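PDB 2RFF: putative nucleotidyltransferase from Sulfolobus solfataricus P2, which probably transfers nucleotidyl groups from nucleotides to an acceptor that is not known. Local coordinates for residues 36-41 with 53-58. Sequence-based numbering, arbitrary orientation.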
ATOM      1  N   VAL A  36      -4.671   2.247  -4.187  1.00  9.31           N
ATOM      2  CA  VAL A  36      -3.584   1.875  -3.290  1.00  9.80           C
ATOM      3  C   VAL A  36      -2.559   1.122  -4.118  1.00  9.53           C
ATOM      4  O   VAL A  36      -2.912   0.258  -4.929  1.00 11.23           O
ATOM      5  CB  VAL A  36      -4.040   1.036  -2.088  1.00  9.72           C
ATOM      6  CG1 VAL A  36      -2.860   0.520  -1.188  1.00 10.22           C
ATOM      7  CG2 VAL A  36      -5.019   1.812  -1.251  1.00 10.03           C
ATOM      8  N   TYR A  37      -1.300   1.433  -3.872  1.00 10.23           N
ATOM      9  CA  TYR A  37      -0.189   0.743  -4.507  1.00  9.97           C
ATOM     10  C   TYR A  37       0.698   0.109  -3.420  1.00  8.98           C
ATOM     11  O   TYR A  37       0.780   0.597  -2.275  1.00 12.16           O
ATOM     12  CB  TYR A  37       0.647   1.706  -5.350  1.00 10.59           C
ATOM     13  CG  TYR A  37      -0.063   2.313  -6.525  1.00  9.08           C
ATOM     14  CD1 TYR A  37      -0.920   3.400  -6.362  1.00  9.30           C
ATOM     15  CD2 TYR A  37       0.109   1.794  -7.818  1.00  8.70           C
ATOM     16  CE1 TYR A  37      -1.549   4.015  -7.491  1.00 11.45           C
ATOM     17  CE2 TYR A  37      -0.529   2.384  -8.920  1.00  9.96           C
ATOM     18  CZ  TYR A  37      -1.398   3.461  -8.716  1.00 11.70           C
ATOM     19  OH  TYR A  37      -2.047   4.087  -9.736  1.00 13.18           O
ATOM     20  N   ILE A  38       1.362  -0.976  -3.816  1.00  9.34           N
ATOM     21  CA  ILE A  38       2.499  -1.504  -3.083  1.00 10.72           C
ATOM     22  C   ILE A  38       3.742  -0.906  -3.774  1.00  9.65           C
ATOM     23  O   ILE A  38       3.825  -0.868  -5.019  1.00 12.18           O
ATOM     24  CB  ILE A  38       2.577  -3.040  -3.094  1.00 10.43           C
ATOM     25  CG1 ILE A  38       1.263  -3.640  -2.604  1.00 11.98           C
ATOM     26  CG2 ILE A  38       3.804  -3.510  -2.280  1.00 12.04           C
ATOM     27  CD1 ILE A  38       0.751  -3.093  -1.272  1.00 11.07           C
ATOM     28  N   PHE A  39       4.643  -0.320  -2.998  1.00 11.81           N
ATOM     29  CA  PHE A  39       5.916   0.161  -3.495  1.00 12.26           C
ATOM     30  C   PHE A  39       7.031  -0.511  -2.716  1.00 11.31           C
ATOM     31  O   PHE A  39       6.780  -1.418  -1.915  1.00 13.47           O
ATOM     32  CB  PHE A  39       5.991   1.705  -3.511  1.00 11.40           C
ATOM     33  CG  PHE A  39       6.054   2.382  -2.146  1.00  9.38           C
ATOM     34  CD1 PHE A  39       4.906   2.659  -1.436  1.00 11.55           C
ATOM     35  CD2 PHE A  39       7.259   2.847  -1.646  1.00 11.22           C
ATOM     36  CE1 PHE A  39       4.967   3.314  -0.176  1.00 10.83           C
ATOM     37  CE2 PHE A  39       7.328   3.535  -0.427  1.00 12.20           C
ATOM     38  CZ  PHE A  39       6.188   3.762   0.314  1.00 12.15           C
ATOM     39  N   GLY A  40       8.260  -0.136  -3.028  1.00 11.60           N
ATOM     40  CA  GLY A  40       9.408  -0.686  -2.340  1.00 12.34           C
ATOM     41  C   GLY A  40       9.765  -2.086  -2.790  1.00 11.76           C
ATOM     42  O   GLY A  40       9.334  -2.548  -3.836  1.00 12.51           O
ATOM     43  N   SER A  41      10.542  -2.783  -1.964  1.00 10.01           N
ATOM     44  CA  SER A  41      11.131  -4.075  -2.376  1.00 11.02           C
ATOM     45  C   SER A  41      10.135  -5.164  -2.672  1.00 12.03           C
ATOM     46  O   SER A  41      10.408  -6.014  -3.522  1.00 12.12           O
ATOM     47  CB  SER A  41      12.159  -4.568  -1.366  1.00 12.77           C
ATOM     48  OG  SER A  41      11.571  -4.812  -0.133  1.00 15.38           O
ATOM     49  N   ILE A  53       6.399  -4.157   4.260  1.00 11.61           N
ATOM     50  CA  ILE A  53       5.617  -3.917   3.031  1.00 11.63           C
ATOM     51  C   ILE A  53       5.314  -2.406   3.058  1.00 12.34           C
ATOM     52  O   ILE A  53       4.952  -1.830   4.094  1.00 13.26           O
ATOM     53  CB  ILE A  53       4.372  -4.803   2.850  1.00 12.21           C
ATOM     54  CG1 ILE A  53       3.788  -4.582   1.451  1.00 13.29           C
ATOM     55  CG2 ILE A  53       3.290  -4.500   3.879  1.00 13.12           C
ATOM     56  CD1 ILE A  53       2.822  -5.687   1.041  1.00 13.21           C
ATOM     57  N   ASP A  54       5.490  -1.759   1.912  1.00 11.67           N
ATOM     58  CA  ASP A  54       5.285  -0.319   1.766  1.00 11.24           C
ATOM     59  C   ASP A  54       4.010  -0.060   0.987  1.00  9.92           C
ATOM     60  O   ASP A  54       3.863  -0.549  -0.142  1.00  9.62           O
ATOM     61  CB  ASP A  54       6.480   0.283   1.050  1.00 10.94           C
ATOM     62  CG  ASP A  54       7.747   0.166   1.839  1.00 13.70           C
ATOM     63  OD1 ASP A  54       7.737   0.374   3.064  1.00 14.76           O
ATOM     64  OD2 ASP A  54       8.795  -0.135   1.255  1.00 14.63           O
ATOM     65  N   ILE A  55       3.114   0.729   1.590  1.00 11.17           N
ATOM     66  CA  ILE A  55       1.790   0.969   1.055  1.00 11.61           C
ATOM     67  C   ILE A  55       1.620   2.435   0.730  1.00 10.75           C
ATOM     68  O   ILE A  55       1.811   3.281   1.592  1.00 11.66           O
ATOM     69  CB  ILE A  55       0.703   0.540   2.062  1.00 11.88           C
ATOM     70  CG1 ILE A  55       0.884  -0.941   2.468  1.00 12.11           C
ATOM     71  CG2 ILE A  55      -0.700   0.760   1.425  1.00 13.15           C
ATOM     72  CD1 ILE A  55      -0.170  -1.361   3.489  1.00 13.85           C
ATOM     73  N   LEU A  56       1.256   2.724  -0.519  1.00 11.34           N
ATOM     74  CA  LEU A  56       0.948   4.080  -0.983  1.00 10.42           C
ATOM     75  C   LEU A  56      -0.568   4.219  -1.058  1.00  9.10           C
ATOM     76  O   LEU A  56      -1.204   3.533  -1.856  1.00 10.01           O
ATOM     77  CB  LEU A  56       1.585   4.377  -2.342  1.00 10.21           C
ATOM     78  CG  LEU A  56       1.092   5.655  -3.021  1.00  9.91           C
ATOM     79  CD1 LEU A  56       1.354   6.865  -2.133  1.00 10.25           C
ATOM     80  CD2 LEU A  56       1.668   5.777  -4.417  1.00 11.74           C
ATOM     81  N   PHE A  57      -1.127   5.106  -0.235  1.00 10.18           N
ATOM     82  CA  PHE A  57      -2.559   5.398  -0.267  1.00  8.62           C
ATOM     83  C   PHE A  57      -2.737   6.648  -1.142  1.00  9.42           C
ATOM     84  O   PHE A  57      -2.111   7.677  -0.860  1.00 11.03           O
ATOM     85  CB  PHE A  57      -3.085   5.680   1.130  1.00  9.54           C
ATOM     86  CG  PHE A  57      -2.947   4.568   2.087  1.00 10.67           C
ATOM     87  CD1 PHE A  57      -3.943   3.634   2.169  1.00  9.50           C
ATOM     88  CD2 PHE A  57      -1.848   4.470   2.909  1.00  9.61           C
ATOM     89  CE1 PHE A  57      -3.884   2.612   3.074  1.00 10.18           C
ATOM     90  CE2 PHE A  57      -1.784   3.431   3.857  1.00 11.42           C
ATOM     91  CZ  PHE A  57      -2.781   2.504   3.918  1.00 11.84           C
ATOM     92  N   VAL A  58      -3.647   6.573  -2.097  1.00  9.66           N
ATOM     93  CA  VAL A  58      -3.890   7.673  -3.071  1.00  8.99           C
ATOM     94  C   VAL A  58      -5.338   8.119  -2.918  1.00 10.40           C
ATOM     95  O   VAL A  58      -6.234   7.330  -3.134  1.00 12.84           O
ATOM     96  CB  VAL A  58      -3.583   7.335  -4.554  1.00  8.65           C
ATOM     97  CG1 VAL A  58      -3.791   8.570  -5.500  1.00 10.68           C
ATOM     98  CG2 VAL A  58      -2.178   6.820  -4.646  1.00 11.11           C
TER
HETATM   99  O   HOH W   1       7.301  -3.227  -0.043  1.00 11.85           O
HETATM  100  O   HOH W   2      11.775  -1.276   0.135  1.00 15.05           O
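The Phe39 ring lies across Asp54, whose CB sits 3.4 Å from the ring centroid, 6° off the normal, in a CH-pi contact; the backbone of Ile55 and Leu56 passes the ring's edge. CG of Phe39 stands between its own backbone N and carbonyl carbon (chi1 70°), which swings the ring over the neighbouring strand, and ring and carboxylate planes differ by 26°. The Phe57 ring receives Ile55 CG2 over one face, near the rim. At the edge of the Tyr37 ring stands Val58 CG2, 4.0 Å from Tyr37 CD1, while the hydroxyl is hydrogen-bonded to Glu35 OE1. Strands 33-39 and 53-59 run antiparallel in the central mixed sheet of the nucleotidyltransferase fold, and the Gly-Ser pair at 40-41, where Gly40 occupies the N-cap position of the next helix, followed by the Asp52 and Asp54 pair, matches this superfamily's signature. Tyr37 and Leu56 exchange two nearly straight backbone bonds, Tyr37 N to Leu56 O (2.9 Å) and Leu56 N to Tyr37 O (2.8 Å). One water accepts from Asp54 N (3.0 Å) and donates to Phe39 O (2.7 Å). On the face turned to helix 6-29, Val36 CG1 presses tightly on Ile55 CG2 at 3.4 Å, and Ile38 CG2 meets Ile53 CG1; Ala19, Ile22 and Val23 of that helix pack against Ile55, Phe57 and Val36 respectively.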